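Local atomic coordinates of ancylostoma secreted protein 1 (PDB entry 3NT8), a protein that is a secreted two-CAP-domain protein of a human hookworm, probably associated with the transition of infective larvae to parasitism. Residues D239-V244 against L370-V375; E247-V252 against A269-M274; A265-K270 against M401-S406; L304-Y309 against F382-Y387. All coordinates share one frame; numbering follows the deposited sequence.

Contact 1: D239-V244 against L370-V375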
loop_
_atom_site.group_PDB
_atom_site.type_symbol
_atom_site.label_atom_id
_atom_site.label_comp_id
_atom_site.label_asym_id
_atom_site.label_seq_id
_atom_site.Cartn_x
_atom_site.Cartn_y
_atom_site.Cartn_z
ATOM N N ASP A 239 13.771 -3.033 6.344
ATOM C CA ASP A 239 13.305 -4.436 6.292
ATOM C C ASP A 239 12.025 -4.601 5.459
ATOM O O ASP A 239 11.796 -5.649 4.887
ATOM C CB ASP A 239 13.061 -4.993 7.675
ATOM C CG ASP A 239 14.305 -5.029 8.533
ATOM O OD1 ASP A 239 15.433 -5.244 7.999
ATOM O OD2 ASP A 239 14.138 -4.874 9.766
ATOM N N THR A 240 11.181 -3.585 5.420
ATOM C CA THR A 240 10.079 -3.639 4.527
ATOM C C THR A 240 10.517 -3.751 3.058
ATOM O O THR A 240 10.139 -4.704 2.362
ATOM C CB THR A 240 9.125 -2.497 4.757
ATOM O OG1 THR A 240 8.695 -2.560 6.115
ATOM C CG2 THR A 240 7.906 -2.663 3.896
ATOM N N PHE A 241 11.319 -2.804 2.581
ATOM C CA PHE A 241 11.818 -2.875 1.199
ATOM C C PHE A 241 12.503 -4.183 0.913
ATOM O O PHE A 241 12.272 -4.755 -0.160
ATOM C CB PHE A 241 12.787 -1.741 0.864
ATOM C CG PHE A 241 12.118 -0.410 0.540
ATOM C CD1 PHE A 241 11.373 -0.252 -0.620
ATOM C CD2 PHE A 241 12.308 0.703 1.360
ATOM C CE1 PHE A 241 10.763 0.987 -0.957
ATOM C CE2 PHE A 241 11.707 1.940 1.045
ATOM C CZ PHE A 241 10.960 2.077 -0.108
ATOM N N LEU A 242 13.348 -4.647 1.850
ATOM C CA LEU A 242 14.231 -5.755 1.613
ATOM C C LEU A 242 13.446 -7.047 1.532
ATOM O O LEU A 242 13.692 -7.839 0.619
ATOM C CB LEU A 242 15.377 -5.804 2.637
ATOM C CG LEU A 242 16.465 -6.866 2.478
ATOM C CD1 LEU A 242 17.285 -6.651 1.235
ATOM C CD2 LEU A 242 17.393 -6.965 3.731
ATOM N N SER A 243 12.509 -7.246 2.469
ATOM C CA SER A 243 11.670 -8.433 2.511
ATOM C C SER A 243 10.699 -8.465 1.333
ATOM O O SER A 243 10.532 -9.522 0.738
ATOM C CB SER A 243 10.874 -8.540 3.807
ATOM O OG SER A 243 10.018 -7.408 3.916
ATOM N N VAL A 244 10.051 -7.334 1.026
ATOM C CA VAL A 244 9.154 -7.282 -0.137
ATOM C C VAL A 244 9.904 -7.562 -1.443
ATOM O O VAL A 244 9.421 -8.304 -2.293
ATOM C CB VAL A 244 8.326 -5.985 -0.224
ATOM C CG1 VAL A 244 7.440 -6.012 -1.497
ATOM C CG2 VAL A 244 7.422 -5.826 1.014
ATOM N N LEU A 370 20.504 -3.465 -2.308
ATOM C CA LEU A 370 19.377 -2.608 -2.255
ATOM C C LEU A 370 19.675 -1.490 -1.210
ATOM O O LEU A 370 20.297 -1.765 -0.160
ATOM C CB LEU A 370 18.164 -3.421 -1.820
ATOM C CG LEU A 370 16.846 -2.678 -1.741
ATOM C CD1 LEU A 370 16.298 -2.406 -3.140
ATOM C CD2 LEU A 370 15.776 -3.336 -0.855
ATOM N N GLY A 371 19.255 -0.262 -1.504
ATOM C CA GLY A 371 19.268 0.901 -0.546
ATOM C C GLY A 371 18.179 1.865 -0.956
ATOM O O GLY A 371 18.131 2.292 -2.122
ATOM N N CYS A 372 17.243 2.165 -0.049
ATOM C CA CYS A 372 16.067 2.964 -0.415
ATOM C C CYS A 372 15.910 4.196 0.475
ATOM O O CYS A 372 16.527 4.272 1.547
ATOM C CB CYS A 372 14.805 2.118 -0.331
ATOM S SG CYS A 372 14.803 0.702 -1.414
ATOM N N ALA A 373 15.065 5.139 0.042
ATOM C CA ALA A 373 14.713 6.290 0.861
ATOM C C ALA A 373 13.247 6.638 0.736
ATOM O O ALA A 373 12.671 6.460 -0.292
ATOM C CB ALA A 373 15.585 7.498 0.512
ATOM N N VAL A 374 12.634 7.128 1.811
ATOM C CA VAL A 374 11.288 7.677 1.742
ATOM C C VAL A 374 11.382 9.072 2.379
ATOM O O VAL A 374 11.725 9.218 3.577
ATOM C CB VAL A 374 10.214 6.819 2.513
ATOM C CG1 VAL A 374 8.824 7.408 2.352
ATOM C CG2 VAL A 374 10.120 5.393 2.013
ATOM N N VAL A 375 11.074 10.095 1.579
ATOM C CA VAL A 375 11.336 11.502 1.966
ATOM C C VAL A 375 9.989 12.214 1.974
ATOM O O VAL A 375 9.190 12.065 1.008
ATOM C CB VAL A 375 12.328 12.239 0.991
ATOM C CG1 VAL A 375 12.717 13.639 1.545
ATOM C CG2 VAL A 375 13.604 11.463 0.820
#
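Phe241, Leu370 and Cys372 supply most of the surface buried where helix 235-253 lies against strand 369-376. The phenylalanine reaches from the helix onto the strand and receives the CB and SG of Cys372 over one face of its ring. The CB of Cys372 sits off-centre, 3.3 Å from Phe241 CD2, a CH-pi contact. The sulfur lies over the same face, SG 3.6 Å from the Phe241 ring centroid and 18° off the normal. It gets there because SG stands anti to the carbonyl carbon (chi1 -60°), which lays the CB-SG bond across the face. Val374 CG2 instead meets the rim of the same ring near its plane, 3.9 Å from Phe241 CE2. Leu370 works through a single branch: its CD2 fits against the root of Phe241, 3.8 Å from CB, and equally close to the CA of Leu242. Leu242 adds its CD1, 4.2 Å from Leu370 CD2, the two side chains running in opposing directions. Cys372 is disulfide-bonded to Cys385 on the next strand, and Ala322 and Ser326 of helix 318-330 also touch Phe241. No hydrogen bond links the two segments; helix and sheet are joined here by dispersion and sulfur-aromatic contact, in a buried setting.

Contact 2: E247-V252 against A269-M274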
loop_
_atom_site.group_PDB
_atom_site.type_symbol
_atom_site.label_atom_id
_atom_site.label_comp_id
_atom_site.label_asym_id
_atom_site.label_seq_id
_atom_site.Cartn_x
_atom_site.Cartn_y
_atom_site.Cartn_z
ATOM N N GLU A 247 11.011 -11.493 -1.330
ATOM C CA GLU A 247 9.914 -12.373 -1.418
ATOM C C GLU A 247 9.338 -12.452 -2.841
ATOM O O GLU A 247 8.873 -13.499 -3.273
ATOM C CB GLU A 247 8.834 -11.958 -0.426
ATOM C CG GLU A 247 9.195 -12.300 0.984
ATOM C CD GLU A 247 8.034 -12.236 1.954
ATOM O OE1 GLU A 247 6.908 -11.822 1.577
ATOM O OE2 GLU A 247 8.256 -12.613 3.119
ATOM N N PHE A 248 9.356 -11.326 -3.541
ATOM C CA PHE A 248 8.990 -11.304 -4.924
ATOM C C PHE A 248 10.044 -12.006 -5.799
ATOM O O PHE A 248 9.681 -12.771 -6.708
ATOM C CB PHE A 248 8.763 -9.875 -5.384
ATOM C CG PHE A 248 7.393 -9.287 -5.069
ATOM C CD1 PHE A 248 6.232 -10.023 -5.257
ATOM C CD2 PHE A 248 7.272 -7.919 -4.718
ATOM C CE1 PHE A 248 4.911 -9.480 -5.039
ATOM C CE2 PHE A 248 5.961 -7.360 -4.488
ATOM C CZ PHE A 248 4.776 -8.175 -4.687
ATOM N N ARG A 249 11.327 -11.783 -5.531
ATOM C CA ARG A 249 12.363 -12.487 -6.289
ATOM C C ARG A 249 12.308 -14.003 -6.021
ATOM O O ARG A 249 12.611 -14.803 -6.915
ATOM C CB ARG A 249 13.733 -11.967 -5.896
ATOM C CG ARG A 249 14.039 -10.627 -6.512
ATOM C CD ARG A 249 15.201 -9.934 -5.868
ATOM N NE ARG A 249 16.459 -10.485 -6.328
ATOM C CZ ARG A 249 17.080 -10.096 -7.430
ATOM N NH1 ARG A 249 16.543 -9.129 -8.215
ATOM N NH2 ARG A 249 18.211 -10.674 -7.783
ATOM N N SER A 250 11.975 -14.385 -4.776
ATOM C CA SER A 250 11.813 -15.805 -4.452
ATOM C C SER A 250 10.663 -16.441 -5.239
ATOM O O SER A 250 10.798 -17.543 -5.828
ATOM C CB SER A 250 11.604 -16.008 -2.952
ATOM O OG SER A 250 11.368 -17.376 -2.675
ATOM N N SER A 251 9.527 -15.734 -5.238
ATOM C CA SER A 251 8.369 -16.150 -5.950
ATOM C C SER A 251 8.614 -16.286 -7.434
ATOM O O SER A 251 8.202 -17.288 -8.035
ATOM C CB SER A 251 7.198 -15.242 -5.690
ATOM O OG SER A 251 6.044 -15.880 -6.231
ATOM N N VAL A 252 9.256 -15.277 -8.028
ATOM C CA VAL A 252 9.510 -15.293 -9.461
ATOM C C VAL A 252 10.507 -16.362 -9.870
ATOM O O VAL A 252 10.341 -16.934 -10.947
ATOM C CB VAL A 252 9.896 -13.881 -10.012
ATOM C CG1 VAL A 252 11.358 -13.669 -9.990
ATOM C CG2 VAL A 252 9.368 -13.646 -11.384
ATOM N N ALA A 269 17.382 -19.500 -12.813
ATOM C CA ALA A 269 18.487 -20.409 -12.425
ATOM C C ALA A 269 19.464 -19.841 -11.397
ATOM O O ALA A 269 20.104 -20.615 -10.656
ATOM C CB ALA A 269 19.288 -20.877 -13.664
ATOM N N LYS A 270 19.685 -18.528 -11.416
ATOM C CA LYS A 270 20.672 -17.930 -10.497
ATOM C C LYS A 270 20.261 -16.561 -9.942
ATOM O O LYS A 270 21.006 -15.574 -10.089
ATOM C CB LYS A 270 22.061 -17.839 -11.160
ATOM C CG LYS A 270 22.135 -17.082 -12.474
ATOM C CD LYS A 270 23.556 -17.051 -12.960
ATOM C CE LYS A 270 23.590 -16.105 -14.177
ATOM N NZ LYS A 270 22.913 -14.724 -13.863
ATOM N N MET A 271 19.086 -16.525 -9.318
ATOM C CA MET A 271 18.502 -15.328 -8.736
ATOM C C MET A 271 19.113 -15.019 -7.402
ATOM O O MET A 271 18.910 -15.741 -6.453
ATOM C CB MET A 271 16.987 -15.488 -8.589
ATOM C CG MET A 271 16.279 -14.225 -8.100
ATOM S SD MET A 271 16.111 -12.869 -9.320
ATOM C CE MET A 271 15.074 -13.726 -10.530
ATOM N N LEU A 272 19.870 -13.947 -7.324
ATOM C CA LEU A 272 20.603 -13.636 -6.107
ATOM C C LEU A 272 19.706 -13.008 -5.020
ATOM O O LEU A 272 18.747 -12.252 -5.306
ATOM C CB LEU A 272 21.724 -12.668 -6.457
ATOM C CG LEU A 272 22.834 -13.242 -7.338
ATOM C CD1 LEU A 272 23.594 -12.032 -7.896
ATOM C CD2 LEU A 272 23.741 -14.149 -6.537
ATOM N N LYS A 273 20.011 -13.337 -3.776
ATOM C CA LYS A 273 19.275 -12.783 -2.650
ATOM C C LYS A 273 19.816 -11.397 -2.396
ATOM O O LYS A 273 21.013 -11.230 -2.288
ATOM C CB LYS A 273 19.472 -13.649 -1.382
ATOM C CG LYS A 273 18.580 -13.215 -0.188
ATOM C CD LYS A 273 18.652 -14.255 0.967
ATOM C CE LYS A 273 17.579 -14.005 2.013
ATOM N NZ LYS A 273 17.875 -14.813 3.217
ATOM N N MET A 274 18.939 -10.407 -2.291
ATOM C CA MET A 274 19.394 -9.035 -2.024
ATOM C C MET A 274 19.801 -8.825 -0.578
ATOM O O MET A 274 19.197 -9.362 0.341
ATOM C CB MET A 274 18.313 -7.992 -2.384
ATOM C CG MET A 274 18.133 -7.751 -3.864
ATOM S SD MET A 274 16.669 -6.793 -4.241
ATOM C CE MET A 274 17.063 -6.404 -5.944
#
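Arg249 reaches from helix 235-253 to the chain at 269-274 and makes both hydrogen bonds across this contact. NE and NH2 converge side-on upon one acceptor, the carbonyl oxygen of Leu272. NE, 3.1 Å from Leu272 O, meets the carbonyl almost end-on (C=O...N 174°), and NH2, at 3.0 Å, more obliquely (130°). The oxygen stays close to the guanidinium plane, so the paired bonds fix the rotation of the group. A bend at chi3 (78°) turns the guanidinium so that this side faces Leu272. NH1 bonds instead to the carbonyls of Met362 and Trp364, and the buried positive group is ringed by main-chain oxygens. Arg249 ends the HNxxR motif begun by His245 and Asn246, and Met362 and Trp364 belong to the GHYTQMAW signature, so the arginine ties two characteristic CAP stretches together.

Met271 places SD over the centre of one guanidinium face, 3.4 Å from Arg249 NH2, while Met274 brings its methyl to the opposite face, CE lying 3.6 Å from NH1. Met271, bent at chi2 and chi3, also sets CE against Val252 CG1 (3.8 Å).

Met271 further touches Ala253, and Met274 touches Leu242 and His245, joining helix 235-253 to the chain that leads into strand 275-276, an outermost strand of the sheet.

Contact 3: A265-K270 against M401-S406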
loop_
_atom_site.group_PDB
_atom_site.type_symbol
_atom_site.label_atom_id
_atom_site.label_comp_id
_atom_site.label_asym_id
_atom_site.label_seq_id
_atom_site.Cartn_x
_atom_site.Cartn_y
_atom_site.Cartn_z
ATOM N N ALA A 265 5.808 -16.247 -15.233
ATOM C CA ALA A 265 7.169 -15.957 -15.617
ATOM C C ALA A 265 8.039 -17.158 -15.277
ATOM O O ALA A 265 7.792 -17.846 -14.292
ATOM C CB ALA A 265 7.695 -14.632 -14.887
ATOM N N PRO A 266 9.068 -17.417 -16.097
ATOM C CA PRO A 266 9.815 -18.643 -16.073
ATOM C C PRO A 266 10.633 -18.729 -14.797
ATOM O O PRO A 266 10.959 -17.692 -14.144
ATOM C CB PRO A 266 10.733 -18.550 -17.346
ATOM C CG PRO A 266 10.706 -17.114 -17.719
ATOM C CD PRO A 266 9.381 -16.598 -17.276
ATOM N N LYS A 267 10.994 -19.957 -14.457
ATOM C CA LYS A 267 11.917 -20.197 -13.353
ATOM C C LYS A 267 13.326 -19.598 -13.580
ATOM O O LYS A 267 13.821 -19.525 -14.711
ATOM C CB LYS A 267 11.974 -21.703 -13.057
ATOM C CG LYS A 267 10.682 -22.262 -12.573
ATOM C CD LYS A 267 10.698 -23.765 -12.596
ATOM C CE LYS A 267 9.422 -24.266 -12.034
ATOM N NZ LYS A 267 9.526 -25.677 -11.557
ATOM N N ALA A 268 13.934 -19.118 -12.501
ATOM C CA ALA A 268 15.226 -18.421 -12.563
ATOM C C ALA A 268 16.272 -19.384 -12.078
ATOM O O ALA A 268 16.068 -20.009 -11.027
ATOM C CB ALA A 268 15.214 -17.215 -11.642
ATOM N N ALA A 269 17.382 -19.500 -12.813
ATOM C CA ALA A 269 18.487 -20.409 -12.425
ATOM C C ALA A 269 19.464 -19.841 -11.397
ATOM O O ALA A 269 20.104 -20.615 -10.656
ATOM C CB ALA A 269 19.288 -20.877 -13.664
ATOM N N LYS A 270 19.685 -18.528 -11.416
ATOM C CA LYS A 270 20.672 -17.930 -10.497
ATOM C C LYS A 270 20.261 -16.561 -9.942
ATOM O O LYS A 270 21.006 -15.574 -10.089
ATOM C CB LYS A 270 22.061 -17.839 -11.160
ATOM C CG LYS A 270 22.135 -17.082 -12.474
ATOM C CD LYS A 270 23.556 -17.051 -12.960
ATOM C CE LYS A 270 23.590 -16.105 -14.177
ATOM N NZ LYS A 270 22.913 -14.724 -13.863
ATOM N N MET A 401 17.377 -18.222 -17.108
ATOM C CA MET A 401 16.296 -19.132 -17.000
ATOM C C MET A 401 16.729 -20.591 -16.803
ATOM O O MET A 401 17.643 -21.111 -17.490
ATOM C CB MET A 401 15.376 -18.958 -18.247
ATOM C CG MET A 401 14.526 -17.713 -18.251
ATOM S SD MET A 401 13.604 -17.555 -19.780
ATOM C CE MET A 401 14.964 -16.978 -20.831
ATOM N N GLY A 402 16.101 -21.237 -15.829
ATOM C CA GLY A 402 16.434 -22.656 -15.504
ATOM C C GLY A 402 15.945 -23.028 -14.107
ATOM O O GLY A 402 15.296 -22.241 -13.434
ATOM N N GLN A 403 16.246 -24.225 -13.666
ATOM C CA GLN A 403 15.740 -24.674 -12.377
ATOM C C GLN A 403 16.407 -23.869 -11.243
ATOM O O GLN A 403 17.583 -23.553 -11.332
ATOM C CB GLN A 403 15.955 -26.173 -12.209
ATOM C CG GLN A 403 15.095 -27.064 -13.146
ATOM C CD GLN A 403 13.584 -26.965 -12.851
ATOM O OE1 GLN A 403 13.162 -26.959 -11.695
ATOM N NE2 GLN A 403 12.774 -26.920 -13.901
ATOM N N PRO A 404 15.633 -23.482 -10.209
ATOM C CA PRO A 404 16.215 -22.706 -9.097
ATOM C C PRO A 404 17.452 -23.332 -8.467
ATOM O O PRO A 404 17.487 -24.538 -8.228
ATOM C CB PRO A 404 15.075 -22.588 -8.091
ATOM C CG PRO A 404 13.961 -23.391 -8.600
ATOM C CD PRO A 404 14.180 -23.633 -10.073
ATOM N N CYS A 405 18.471 -22.503 -8.274
ATOM C CA CYS A 405 19.744 -22.842 -7.620
ATOM C C CYS A 405 20.724 -23.581 -8.549
ATOM O O CYS A 405 21.898 -23.833 -8.169
ATOM C CB CYS A 405 19.545 -23.618 -6.302
ATOM S SG CYS A 405 18.277 -23.033 -5.148
ATOM N N SER A 406 20.253 -23.914 -9.753
ATOM C CA SER A 406 21.027 -24.700 -10.742
ATOM C C SER A 406 22.323 -24.076 -11.138
ATOM O O SER A 406 23.268 -24.795 -11.412
ATOM C CB SER A 406 20.238 -24.889 -12.057
ATOM O OG SER A 406 19.293 -25.950 -11.929
HETATM O O HOH W 1 17.791 -19.239 -8.585
#
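A main-chain contact between two irregular segments near the surface joins Ala268 to Met401 in a single beta bridge, pairing the chain before strand 275-276 with the one that follows strand 381-388. Gly402 N donates to Lys267 O over 3.1 Å; the bond is fairly straight at hydrogen (164°), but the donor stands 50° above the carbonyl plane. Beyond it the backbones continue in CA-H...O contacts, Pro404 CA to Ala268 O at 3.3 Å and Ala269 CA to Gln403 O at 3.4 Å. Water 1 donates to Ala268 O and accepts weakly from Cys405 N, within the type II turn from Gln403 to Ser406.

Side chains frame this pairing. At one end Met401 SD rests 3.6 Å from Pro266 CG. Ala269 lays its CB beside the main chain of Gly402, 3.8 Å from Gly402 CA, where the glycine has no side chain to intervene. Lys267 runs extended beyond CG alongside Gln403, both pointing the same way.

Cys405 is tied to Cys414 by a disulfide, and Ala269 has backbone hydrogen bonds with Thr400 and Gln407. Ala268 touches Ala253 and Ala265 touches Val252, so 265-270 lies against the C-terminal part of helix 235-253.

Contact 4: L304-Y309 against F382-Y387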
loop_
_atom_site.group_PDB
_atom_site.type_symbol
_atom_site.label_atom_id
_atom_site.label_comp_id
_atom_site.label_asym_id
_atom_site.label_seq_id
_atom_site.Cartn_x
_atom_site.Cartn_y
_atom_site.Cartn_z
ATOM N N LEU A 304 24.562 2.120 -10.587
ATOM C CA LEU A 304 23.364 1.802 -9.796
ATOM C C LEU A 304 22.137 2.009 -10.637
ATOM O O LEU A 304 22.036 2.994 -11.373
ATOM C CB LEU A 304 23.300 2.708 -8.571
ATOM C CG LEU A 304 24.354 2.457 -7.466
ATOM C CD1 LEU A 304 24.322 3.527 -6.340
ATOM C CD2 LEU A 304 24.195 1.178 -6.829
ATOM N N GLY A 305 21.200 1.085 -10.519
ATOM C CA GLY A 305 19.837 1.225 -11.099
ATOM C C GLY A 305 18.927 2.002 -10.130
ATOM O O GLY A 305 19.340 2.272 -9.021
ATOM N N GLU A 306 17.703 2.336 -10.535
ATOM C CA GLU A 306 16.866 3.252 -9.736
ATOM C C GLU A 306 15.403 3.080 -10.036
ATOM O O GLU A 306 14.987 2.994 -11.220
ATOM C CB GLU A 306 17.225 4.722 -9.972
ATOM C CG GLU A 306 16.572 5.693 -8.948
ATOM C CD GLU A 306 17.032 7.112 -9.087
ATOM O OE1 GLU A 306 16.738 7.708 -10.146
ATOM O OE2 GLU A 306 17.598 7.657 -8.143
ATOM N N ASN A 307 14.632 3.026 -8.963
ATOM C CA ASN A 307 13.158 3.055 -9.038
ATOM C C ASN A 307 12.581 4.218 -8.246
ATOM O O ASN A 307 13.017 4.445 -7.158
ATOM C CB ASN A 307 12.540 1.733 -8.585
ATOM C CG ASN A 307 12.563 0.652 -9.680
ATOM O OD1 ASN A 307 12.734 0.947 -10.846
ATOM N ND2 ASN A 307 12.362 -0.615 -9.284
ATOM N N ILE A 308 11.645 4.989 -8.822
ATOM C CA ILE A 308 11.055 6.103 -8.083
ATOM C C ILE A 308 9.561 5.928 -7.899
ATOM O O ILE A 308 8.892 5.225 -8.657
ATOM C CB ILE A 308 11.330 7.506 -8.714
ATOM C CG1 ILE A 308 10.861 7.524 -10.172
ATOM C CG2 ILE A 308 12.796 7.852 -8.582
ATOM C CD1 ILE A 308 10.809 8.925 -10.777
ATOM N N TYR A 309 9.048 6.587 -6.881
ATOM C CA TYR A 309 7.627 6.521 -6.517
ATOM C C TYR A 309 7.182 7.838 -5.835
ATOM O O TYR A 309 7.920 8.359 -4.996
ATOM C CB TYR A 309 7.447 5.386 -5.519
ATOM C CG TYR A 309 6.199 5.435 -4.653
ATOM C CD1 TYR A 309 5.010 4.891 -5.094
ATOM C CD2 TYR A 309 6.246 5.986 -3.370
ATOM C CE1 TYR A 309 3.886 4.905 -4.327
ATOM C CE2 TYR A 309 5.126 6.038 -2.579
ATOM C CZ TYR A 309 3.935 5.474 -3.062
ATOM O OH TYR A 309 2.799 5.504 -2.257
ATOM N N PHE A 382 7.830 10.959 -1.277
ATOM C CA PHE A 382 8.743 10.557 -2.358
ATOM C C PHE A 382 9.518 9.309 -1.948
ATOM O O PHE A 382 10.099 9.274 -0.877
ATOM C CB PHE A 382 9.704 11.752 -2.603
ATOM C CG PHE A 382 10.640 11.590 -3.802
ATOM C CD1 PHE A 382 10.278 10.804 -4.864
ATOM C CD2 PHE A 382 11.872 12.265 -3.857
ATOM C CE1 PHE A 382 11.116 10.672 -5.974
ATOM C CE2 PHE A 382 12.690 12.133 -4.945
ATOM C CZ PHE A 382 12.294 11.334 -6.020
ATOM N N GLY A 383 9.482 8.261 -2.780
ATOM C CA GLY A 383 10.137 6.987 -2.477
ATOM C C GLY A 383 11.157 6.659 -3.580
ATOM O O GLY A 383 10.821 6.705 -4.762
ATOM N N VAL A 384 12.406 6.433 -3.197
ATOM C CA VAL A 384 13.515 6.141 -4.146
ATOM C C VAL A 384 14.192 4.841 -3.706
ATOM O O VAL A 384 14.577 4.693 -2.528
ATOM C CB VAL A 384 14.597 7.282 -4.217
ATOM C CG1 VAL A 384 15.798 6.897 -5.232
ATOM C CG2 VAL A 384 13.997 8.664 -4.577
ATOM N N CYS A 385 14.319 3.870 -4.604
ATOM C CA CYS A 385 15.226 2.757 -4.329
ATOM C C CYS A 385 16.328 2.646 -5.398
ATOM O O CYS A 385 16.087 2.793 -6.595
ATOM C CB CYS A 385 14.478 1.425 -4.336
ATOM S SG CYS A 385 13.424 1.140 -2.902
ATOM N N GLN A 386 17.513 2.267 -4.957
ATOM C CA GLN A 386 18.674 2.158 -5.862
ATOM C C GLN A 386 19.256 0.766 -5.746
ATOM O O GLN A 386 19.129 0.110 -4.737
ATOM C CB GLN A 386 19.742 3.241 -5.582
ATOM C CG GLN A 386 19.345 4.653 -6.062
ATOM C CD GLN A 386 20.454 5.687 -5.861
ATOM O OE1 GLN A 386 21.584 5.365 -5.469
ATOM N NE2 GLN A 386 20.128 6.943 -6.157
ATOM N N TYR A 387 19.924 0.339 -6.777
ATOM C CA TYR A 387 20.116 -1.077 -7.071
ATOM C C TYR A 387 21.500 -1.310 -7.600
ATOM O O TYR A 387 21.862 -0.769 -8.655
ATOM C CB TYR A 387 19.080 -1.532 -8.094
ATOM C CG TYR A 387 17.604 -1.469 -7.601
ATOM C CD1 TYR A 387 16.969 -2.594 -7.018
ATOM C CD2 TYR A 387 16.815 -0.327 -7.802
ATOM C CE1 TYR A 387 15.678 -2.545 -6.617
ATOM C CE2 TYR A 387 15.487 -0.290 -7.432
ATOM C CZ TYR A 387 14.941 -1.395 -6.803
ATOM O OH TYR A 387 13.642 -1.359 -6.381
#
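Asn307 and Cys385 face each other as a hydrogen-bonded antiparallel pair, with Asn307 N 2.8 Å from Cys385 O and a return bond from Cys385 N to Asn307 O. Gly305 with Tyr387 and Tyr309 with Gly383 repeat this arrangement; Gly383 N reaches Tyr309 O at 2.7 Å, whereas Tyr387 N to Gly305 O is weak. On the face bearing Asn307 and Tyr387, these two side chains cross at about a right angle, amide and ring planes 70° apart, and ND2 of Asn307 donates to Tyr387 OH over 3.3 Å. The edge of the tyrosine ring runs along the backbone of Gly305 and Glu306.

On the other face Gln386 NE2 bonds to Glu306 OE2, also 3.3 Å, on the anti side of OE2 but 30° out of the carboxylate plane. Glu306 CG stands anti to the backbone N (chi1 -168°), and the extended chain lies beside that of Gln386. Further along, Ile308 CG2 packs on Phe382 CE1 (4.2 Å) and on Val384 CG2.

Strands 305-311 and 381-388 are adjacent, 305-311 outermost, in the four-stranded mixed sheet of the second CAP domain, sandwiched between helices; Gly305 to Ile308 form the GENI motif of the family.

A second shell fixes the polar ends. His295 and Ser296 bond the Glu306 carboxylate, and Ser283 holds Gln386 OE1. On the opposite face, Tyr387 OH bonds to His245 and Asn307 ND2 to the carbonyl of His358, while Gln324 meets Tyr309 OH.

All four contacts belong to the C-terminal half of the chain. Contacts 1 and 4 lie about 9 Å apart between centres and share a sheet: the disulfide between Cys372 and Cys385 joins them, and Phe241 CE1 of contact 1 comes within 3.3 Å of Cys385 SG. Helix 235-253 serves contacts 1 and 2, which meet where Leu242 CD1 lies 3.4 Å from Met274 O. Met274 also extends to contact 4, its CE 4.0 Å from Tyr387 CD1. Contact 3 shares Ala269 and Lys270 with contact 2, at about 9 Å between centres, but its nearest atoms stay about 14 Å from contacts 1 and 4, toward the periphery.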